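Local coordinates for tetratricopeptide TPR_2 repeat protein (Thermobaculum terrenum, PDB 5DJS), which is of unknown function but joins an N-terminal array of tetratricopeptide-type helices to a GT-B fold of glycosyl transferase family 41, with uridine-5'-diphosphate bound in the model, at residues A131-A136 with D294-E299; G116-L121 with A270-G275. The protein carries 1 engineered substitution. One frame throughout, in Å; residues are numbered along the deposited sequence.

Contact 1: A131-A136 with D294-E299; sequences ARHILA and DELYTE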
ATOM      1  N   ALA A 131      17.045  -9.370  -7.597  1.00 59.22           N
ATOM      2  CA  ALA A 131      17.312  -7.955  -7.896  1.00 53.81           C
ATOM      3  C   ALA A 131      16.708  -7.016  -6.867  1.00 53.48           C
ATOM      4  O   ALA A 131      17.345  -6.040  -6.467  1.00 58.44           O
ATOM      5  CB  ALA A 131      16.796  -7.597  -9.279  1.00 53.08           C
ATOM      6  N   ARG A 132      15.486  -7.315  -6.441  1.00 52.80           N
ATOM      7  CA  ARG A 132      14.771  -6.490  -5.458  1.00 52.60           C
ATOM      8  C   ARG A 132      15.447  -6.546  -4.099  1.00 51.95           C
ATOM      9  O   ARG A 132      15.678  -5.516  -3.475  1.00 54.07           O
ATOM     10  CB  ARG A 132      13.334  -6.981  -5.293  1.00 52.73           C
ATOM     11  CG  ARG A 132      12.486  -6.856  -6.538  1.00 52.54           C
ATOM     12  CD  ARG A 132      11.334  -7.839  -6.519  1.00 52.09           C
ATOM     13  NE  ARG A 132      10.459  -7.603  -7.655  1.00 53.27           N
ATOM     14  CZ  ARG A 132       9.282  -8.180  -7.846  1.00 57.79           C
ATOM     15  NH1 ARG A 132       8.795  -9.061  -6.969  1.00 60.51           N
ATOM     16  NH2 ARG A 132       8.580  -7.867  -8.932  1.00 60.74           N
ATOM     17  N   HIS A 133      15.731  -7.771  -3.659  1.00 49.19           N
ATOM     18  CA  HIS A 133      16.467  -8.072  -2.430  1.00 49.48           C
ATOM     19  C   HIS A 133      17.771  -7.261  -2.308  1.00 53.57           C
ATOM     20  O   HIS A 133      18.008  -6.584  -1.298  1.00 51.22           O
ATOM     21  CB  HIS A 133      16.762  -9.575  -2.433  1.00 48.33           C
ATOM     22  CG  HIS A 133      17.560 -10.057  -1.266  1.00 50.83           C
ATOM     23  ND1 HIS A 133      17.231  -9.759   0.040  1.00 53.20           N
ATOM     24  CD2 HIS A 133      18.641 -10.869  -1.208  1.00 52.75           C
ATOM     25  CE1 HIS A 133      18.090 -10.350   0.853  1.00 55.10           C
ATOM     26  NE2 HIS A 133      18.956 -11.028   0.121  1.00 56.62           N
ATOM     27  N   ILE A 134      18.589  -7.329  -3.359  1.00 56.22           N
ATOM     28  CA  ILE A 134      19.877  -6.633  -3.418  1.00 57.09           C
ATOM     29  C   ILE A 134      19.708  -5.122  -3.280  1.00 56.19           C
ATOM     30  O   ILE A 134      20.405  -4.472  -2.487  1.00 56.62           O
ATOM     31  CB  ILE A 134      20.644  -6.995  -4.712  1.00 58.57           C
ATOM     32  CG1 ILE A 134      21.301  -8.373  -4.532  1.00 62.00           C
ATOM     33  CG2 ILE A 134      21.705  -5.952  -5.053  1.00 56.85           C
ATOM     34  CD1 ILE A 134      21.752  -9.025  -5.819  1.00 64.71           C
ATOM     35  N   LEU A 135      18.782  -4.564  -4.046  1.00 50.71           N
ATOM     36  CA  LEU A 135      18.525  -3.135  -3.955  1.00 47.48           C
ATOM     37  C   LEU A 135      18.071  -2.722  -2.545  1.00 44.85           C
ATOM     38  O   LEU A 135      18.414  -1.642  -2.084  1.00 45.14           O
ATOM     39  CB  LEU A 135      17.502  -2.706  -5.004  1.00 46.66           C
ATOM     40  CG  LEU A 135      17.263  -1.204  -5.141  1.00 47.70           C
ATOM     41  CD1 LEU A 135      18.485  -0.511  -5.738  1.00 50.08           C
ATOM     42  CD2 LEU A 135      16.032  -0.952  -5.994  1.00 46.49           C
ATOM     43  N   ALA A 136      17.313  -3.578  -1.863  1.00 43.28           N
ATOM     44  CA  ALA A 136      16.813  -3.264  -0.511  1.00 42.59           C
ATOM     45  C   ALA A 136      17.952  -3.225   0.504  1.00 41.03           C
ATOM     46  O   ALA A 136      18.086  -2.260   1.270  1.00 37.84           O
ATOM     47  CB  ALA A 136      15.783  -4.282  -0.079  1.00 43.38           C
ATOM     48  N   ASP A 294      13.001 -17.410   3.240  1.00 56.21           N
ATOM     49  CA  ASP A 294      13.560 -16.689   4.388  1.00 56.47           C
ATOM     50  C   ASP A 294      14.865 -15.959   4.104  1.00 54.46           C
ATOM     51  O   ASP A 294      15.091 -14.868   4.627  1.00 53.09           O
ATOM     52  CB  ASP A 294      13.762 -17.654   5.568  1.00 57.06           C
ATOM     53  CG  ASP A 294      12.458 -18.158   6.120  1.00 55.10           C
ATOM     54  OD1 ASP A 294      11.798 -18.978   5.443  1.00 56.41           O
ATOM     55  OD2 ASP A 294      12.080 -17.702   7.218  1.00 52.28           O
ATOM     56  N   GLU A 295      15.724 -16.578   3.299  1.00 54.88           N
ATOM     57  CA  GLU A 295      16.975 -15.954   2.841  1.00 55.50           C
ATOM     58  C   GLU A 295      16.768 -14.567   2.186  1.00 55.81           C
ATOM     59  O   GLU A 295      17.668 -13.718   2.232  1.00 56.39           O
ATOM     60  CB  GLU A 295      17.739 -16.896   1.891  1.00 59.55           C
ATOM     61  CG  GLU A 295      16.907 -17.459   0.730  1.00 65.58           C
ATOM     62  CD  GLU A 295      17.744 -17.972  -0.423  1.00 67.36           C
ATOM     63  OE1 GLU A 295      18.736 -18.687  -0.161  1.00 70.36           O
ATOM     64  OE2 GLU A 295      17.396 -17.667  -1.590  1.00 65.89           O
ATOM     65  N   LEU A 296      15.585 -14.335   1.603  1.00 51.01           N
ATOM     66  CA  LEU A 296      15.237 -13.028   1.031  1.00 48.76           C
ATOM     67  C   LEU A 296      14.920 -11.926   2.055  1.00 45.78           C
ATOM     68  O   LEU A 296      14.715 -10.766   1.661  1.00 47.87           O
ATOM     69  CB  LEU A 296      14.048 -13.160   0.059  1.00 49.96           C
ATOM     70  CG  LEU A 296      14.188 -14.129  -1.125  1.00 48.70           C
ATOM     71  CD1 LEU A 296      12.903 -14.153  -1.935  1.00 46.81           C
ATOM     72  CD2 LEU A 296      15.371 -13.760  -2.010  1.00 48.57           C
ATOM     73  N   TYR A 297      14.894 -12.258   3.346  1.00 41.37           N
ATOM     74  CA  TYR A 297      14.481 -11.315   4.389  1.00 40.27           C
ATOM     75  C   TYR A 297      15.508 -11.210   5.504  1.00 38.61           C
ATOM     76  O   TYR A 297      15.921 -12.222   6.072  1.00 35.65           O
ATOM     77  CB  TYR A 297      13.143 -11.770   4.987  1.00 41.11           C
ATOM     78  CG  TYR A 297      11.994 -11.708   4.011  1.00 40.85           C
ATOM     79  CD1 TYR A 297      11.832 -12.695   3.030  1.00 41.53           C
ATOM     80  CD2 TYR A 297      11.081 -10.658   4.046  1.00 40.70           C
ATOM     81  CE1 TYR A 297      10.792 -12.638   2.110  1.00 41.41           C
ATOM     82  CE2 TYR A 297      10.033 -10.588   3.130  1.00 43.92           C
ATOM     83  CZ  TYR A 297       9.884 -11.584   2.165  1.00 42.10           C
ATOM     84  OH  TYR A 297       8.846 -11.521   1.256  1.00 37.81           O
ATOM     85  N   THR A 298      15.909  -9.980   5.820  1.00 39.34           N
ATOM     86  CA  THR A 298      16.720  -9.713   7.016  1.00 38.62           C
ATOM     87  C   THR A 298      15.920 -10.001   8.282  1.00 38.33           C
ATOM     88  O   THR A 298      16.458 -10.520   9.252  1.00 38.99           O
ATOM     89  CB  THR A 298      17.178  -8.252   7.088  1.00 37.57           C
ATOM     90  OG1 THR A 298      16.041  -7.399   6.906  1.00 34.53           O
ATOM     91  CG2 THR A 298      18.252  -7.966   6.038  1.00 38.67           C
ATOM     92  N   GLU A 299      14.637  -9.663   8.256  1.00 37.15           N
ATOM     93  CA  GLU A 299      13.740  -9.953   9.368  1.00 39.57           C
ATOM     94  C   GLU A 299      13.516 -11.466   9.481  1.00 43.07           C
ATOM     95  O   GLU A 299      13.657 -12.194   8.488  1.00 45.79           O
ATOM     96  CB  GLU A 299      12.364  -9.286   9.174  1.00 39.86           C
ATOM     97  CG  GLU A 299      12.367  -7.807   8.797  1.00 38.62           C
ATOM     98  CD  GLU A 299      12.333  -7.543   7.291  1.00 36.39           C
ATOM     99  OE1 GLU A 299      12.613  -8.454   6.483  1.00 35.07           O
ATOM    100  OE2 GLU A 299      12.062  -6.401   6.907  1.00 32.77           O
TER
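His133 and Leu296 make most of this small contact, which sets one helical turn of 131-136 against the loop 294-299. Going along the helix, Arg132 sends its side chain to another side, toward Tyr118 and His122, and gives weak hydrogen bonds from NH2 to Leu121 O and Ser124 O. His133 comes next and points at the loop. Its CG lies anti to the backbone N (chi1 178°), which swings the imidazole off the helix surface and over the backbone of Leu296. A CH-pi contact results, with Leu296 CA 4.1 Å from the ring centroid and 20° off its normal. On the ring, ND1 is 3.2 Å from Leu296 O, while NE2 lies 3.7 Å from Glu295 O, obliquely placed. The Leu296 side chain adds apolar cover, its CD2 lying 4.4 Å from His133 CG. The loop keeps its shape here through a 3-10 turn in which Tyr297 N bonds to Asp294 O at 2.9 Å, and Asp294 pairs with Arg303. Leu135 and Ala136 then turn to helix 111-120, leaving helix 129-143 packed between that helix and the loop leading into edge strand 300-304 of the parallel sheet.

Contact 2: G116-L121 with A270-G275; sequences GLYVAL and AINTTG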
ATOM      1  N   GLY A 116      11.574   4.433  -3.348  1.00 44.63           N
ATOM      2  CA  GLY A 116      10.601   4.512  -4.433  1.00 43.47           C
ATOM      3  C   GLY A 116      10.931   3.545  -5.547  1.00 43.18           C
ATOM      4  O   GLY A 116      10.057   2.825  -6.032  1.00 43.00           O
ATOM      5  N   LEU A 117      12.206   3.518  -5.929  1.00 42.69           N
ATOM      6  CA  LEU A 117      12.709   2.572  -6.925  1.00 41.41           C
ATOM      7  C   LEU A 117      12.478   1.131  -6.464  1.00 38.19           C
ATOM      8  O   LEU A 117      11.895   0.337  -7.205  1.00 39.20           O
ATOM      9  CB  LEU A 117      14.194   2.833  -7.214  1.00 41.90           C
ATOM     10  CG  LEU A 117      14.905   1.908  -8.202  1.00 42.24           C
ATOM     11  CD1 LEU A 117      14.262   1.967  -9.577  1.00 44.59           C
ATOM     12  CD2 LEU A 117      16.373   2.274  -8.285  1.00 42.10           C
ATOM     13  N   TYR A 118      12.907   0.805  -5.246  1.00 34.97           N
ATOM     14  CA  TYR A 118      12.649  -0.525  -4.646  1.00 34.79           C
ATOM     15  C   TYR A 118      11.177  -0.936  -4.714  1.00 34.93           C
ATOM     16  O   TYR A 118      10.866  -2.044  -5.157  1.00 34.44           O
ATOM     17  CB  TYR A 118      13.120  -0.562  -3.190  1.00 34.18           C
ATOM     18  CG  TYR A 118      12.851  -1.856  -2.441  1.00 34.51           C
ATOM     19  CD1 TYR A 118      13.141  -3.100  -3.010  1.00 34.46           C
ATOM     20  CD2 TYR A 118      12.343  -1.832  -1.135  1.00 33.73           C
ATOM     21  CE1 TYR A 118      12.904  -4.279  -2.307  1.00 35.38           C
ATOM     22  CE2 TYR A 118      12.113  -2.999  -0.426  1.00 33.80           C
ATOM     23  CZ  TYR A 118      12.391  -4.217  -1.009  1.00 34.63           C
ATOM     24  OH  TYR A 118      12.177  -5.368  -0.286  1.00 34.75           O
ATOM     25  N   VAL A 119      10.292  -0.036  -4.281  1.00 34.29           N
ATOM     26  CA  VAL A 119       8.844  -0.242  -4.383  1.00 35.08           C
ATOM     27  C   VAL A 119       8.418  -0.469  -5.833  1.00 36.47           C
ATOM     28  O   VAL A 119       7.742  -1.450  -6.137  1.00 37.76           O
ATOM     29  CB  VAL A 119       8.068   0.963  -3.814  1.00 34.07           C
ATOM     30  CG1 VAL A 119       6.591   0.927  -4.202  1.00 33.26           C
ATOM     31  CG2 VAL A 119       8.222   0.999  -2.306  1.00 33.95           C
ATOM     32  N   ALA A 120       8.838   0.439  -6.713  1.00 37.65           N
ATOM     33  CA  ALA A 120       8.448   0.428  -8.126  1.00 38.53           C
ATOM     34  C   ALA A 120       8.728  -0.898  -8.825  1.00 41.97           C
ATOM     35  O   ALA A 120       7.932  -1.331  -9.659  1.00 47.56           O
ATOM     36  CB  ALA A 120       9.135   1.559  -8.872  1.00 37.90           C
ATOM     37  N   LEU A 121       9.847  -1.538  -8.479  1.00 43.52           N
ATOM     38  CA  LEU A 121      10.227  -2.838  -9.056  1.00 44.11           C
ATOM     39  C   LEU A 121       9.163  -3.934  -8.876  1.00 42.34           C
ATOM     40  O   LEU A 121       9.070  -4.850  -9.684  1.00 42.83           O
ATOM     41  CB  LEU A 121      11.583  -3.310  -8.485  1.00 46.44           C
ATOM     42  CG  LEU A 121      12.863  -2.958  -9.257  1.00 47.17           C
ATOM     43  CD1 LEU A 121      12.959  -1.491  -9.630  1.00 47.99           C
ATOM     44  CD2 LEU A 121      14.089  -3.380  -8.459  1.00 46.98           C
ATOM     45  N   ALA A 270       3.894  -4.186   4.518  1.00 40.46           N
ATOM     46  CA  ALA A 270       5.047  -4.861   3.965  1.00 41.01           C
ATOM     47  C   ALA A 270       4.610  -5.858   2.915  1.00 41.23           C
ATOM     48  O   ALA A 270       3.700  -6.641   3.149  1.00 41.01           O
ATOM     49  CB  ALA A 270       5.835  -5.554   5.063  1.00 41.26           C
ATOM     50  N   ILE A 271       5.229  -5.752   1.742  1.00 44.24           N
ATOM     51  CA  ILE A 271       5.170  -6.764   0.669  1.00 44.71           C
ATOM     52  C   ILE A 271       6.523  -7.433   0.419  1.00 40.06           C
ATOM     53  O   ILE A 271       6.635  -8.328  -0.423  1.00 40.29           O
ATOM     54  CB  ILE A 271       4.677  -6.155  -0.667  1.00 47.79           C
ATOM     55  CG1 ILE A 271       5.549  -4.965  -1.085  1.00 49.38           C
ATOM     56  CG2 ILE A 271       3.214  -5.733  -0.548  1.00 49.11           C
ATOM     57  CD1 ILE A 271       5.456  -4.628  -2.551  1.00 52.27           C
ATOM     58  N   ASN A 272       7.553  -6.974   1.121  1.00 38.34           N
ATOM     59  CA  ASN A 272       8.892  -7.553   1.028  1.00 38.80           C
ATOM     60  C   ASN A 272       9.722  -7.035   2.219  1.00 39.29           C
ATOM     61  O   ASN A 272       9.234  -6.239   3.037  1.00 39.11           O
ATOM     62  CB  ASN A 272       9.526  -7.159  -0.333  1.00 38.39           C
ATOM     63  CG  ASN A 272      10.596  -8.137  -0.866  1.00 37.99           C
ATOM     64  OD1 ASN A 272      11.156  -7.866  -1.906  1.00 40.08           O
ATOM     65  ND2 ASN A 272      10.864  -9.251  -0.204  1.00 39.45           N
ATOM     66  N   THR A 273      10.968  -7.479   2.324  1.00 38.41           N
ATOM     67  CA  THR A 273      11.853  -7.051   3.387  1.00 38.40           C
ATOM     68  C   THR A 273      12.065  -5.552   3.372  1.00 38.67           C
ATOM     69  O   THR A 273      12.012  -4.920   2.310  1.00 41.00           O
ATOM     70  CB  THR A 273      13.220  -7.773   3.301  1.00 40.20           C
ATOM     71  OG1 THR A 273      13.961  -7.535   4.505  1.00 44.13           O
ATOM     72  CG2 THR A 273      14.044  -7.334   2.057  1.00 39.84           C
ATOM     73  N   THR A 274      12.288  -4.991   4.559  1.00 38.14           N
ATOM     74  CA  THR A 274      12.808  -3.633   4.700  1.00 38.24           C
ATOM     75  C   THR A 274      14.284  -3.550   4.293  1.00 39.72           C
ATOM     76  O   THR A 274      14.781  -2.463   3.982  1.00 37.28           O
ATOM     77  CB  THR A 274      12.725  -3.143   6.154  1.00 39.67           C
ATOM     78  OG1 THR A 274      13.390  -4.083   7.021  1.00 39.34           O
ATOM     79  CG2 THR A 274      11.265  -2.962   6.581  1.00 39.58           C
ATOM     80  N   GLY A 275      14.977  -4.694   4.355  1.00 38.87           N
ATOM     81  CA  GLY A 275      16.395  -4.785   4.094  1.00 39.16           C
ATOM     82  C   GLY A 275      17.256  -4.555   5.323  1.00 39.36           C
ATOM     83  O   GLY A 275      18.481  -4.769   5.259  1.00 39.78           O
TER
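Tyr118 reaches from helix 111-120 to the loop 270-275 with its hydroxyl, which donates a hydrogen bond of 2.6 Å to Thr273 O. The acceptor lies at the ring edge near the plane of the phenol, and the donor sits in the carbonyl plane on a lone pair, at a C=O...O angle of 139°. With CG anti to the backbone N (chi1 177°), the ring projects outward from the helix and brings only its far end to the loop. Two side chains of the loop also come close to that end. Thr273 CG2 lies 3.6 Å from Tyr118 OH, and Asn272 CB is 3.2 Å from the same oxygen. The Asn272 side chain crosses the tyrosine at about a right angle, its amide plane turned 30° from the ring.

A second shell fixes both partners. His122 and His247 meet the Tyr118 ring in edge-to-face stacks, while Arg132 and Ala136 of helix 129-143 pack against it. Trp246 NE1 makes weak hydrogen bonds to Asn272 O and Thr273 O. Thr273 OG1 accepts from Gly275 N at 3.0 Å, and Thr298 OG1 and Glu299 OE1 also bond to this hydroxyl. The other carboxylate oxygen of Glu299 binds Thr274 OG1, so one buried acid grips two consecutive threonines. Beyond, Ile271 touches Trp246 and Tyr419, the latter close in sequence to Gly421 of the uridine-5'-diphosphate pocket, and Leu117 and Ala120 rest on helix 93-106.

The bond from Gly275 N to Thr273 OG1 makes 273-275 an ST turn, with Gly275 at a positive phi. It shapes the loop after strand 263-266 of the parallel, Rossmann-like sheet, where a GT-B domain meets the N-terminal helices.

In the fold
From the N terminus, a run of helices ends with 111-120 and 129-143, consecutive in the chain, before the first strand, 163-169. Contact 2 closes a loop from 116-121 to 270-275, spanning 148 residues, and contact 1 one from 131-136 to 294-299, spanning 157. Their segments alternate, so the loops cross. The two helices thus reach successive connections of the six-stranded parallel sheet: helix 111-120 meets the one between strands 263-266 and 281-285, and helix 129-143 the one between strands 281-285 and 300-304. With centres about 9 Å apart, the contacts also touch: 298-299 lies against 273-275, and the helices against each other, tying the last helices of the N-terminal run to the first of the two parallel-sheet domains.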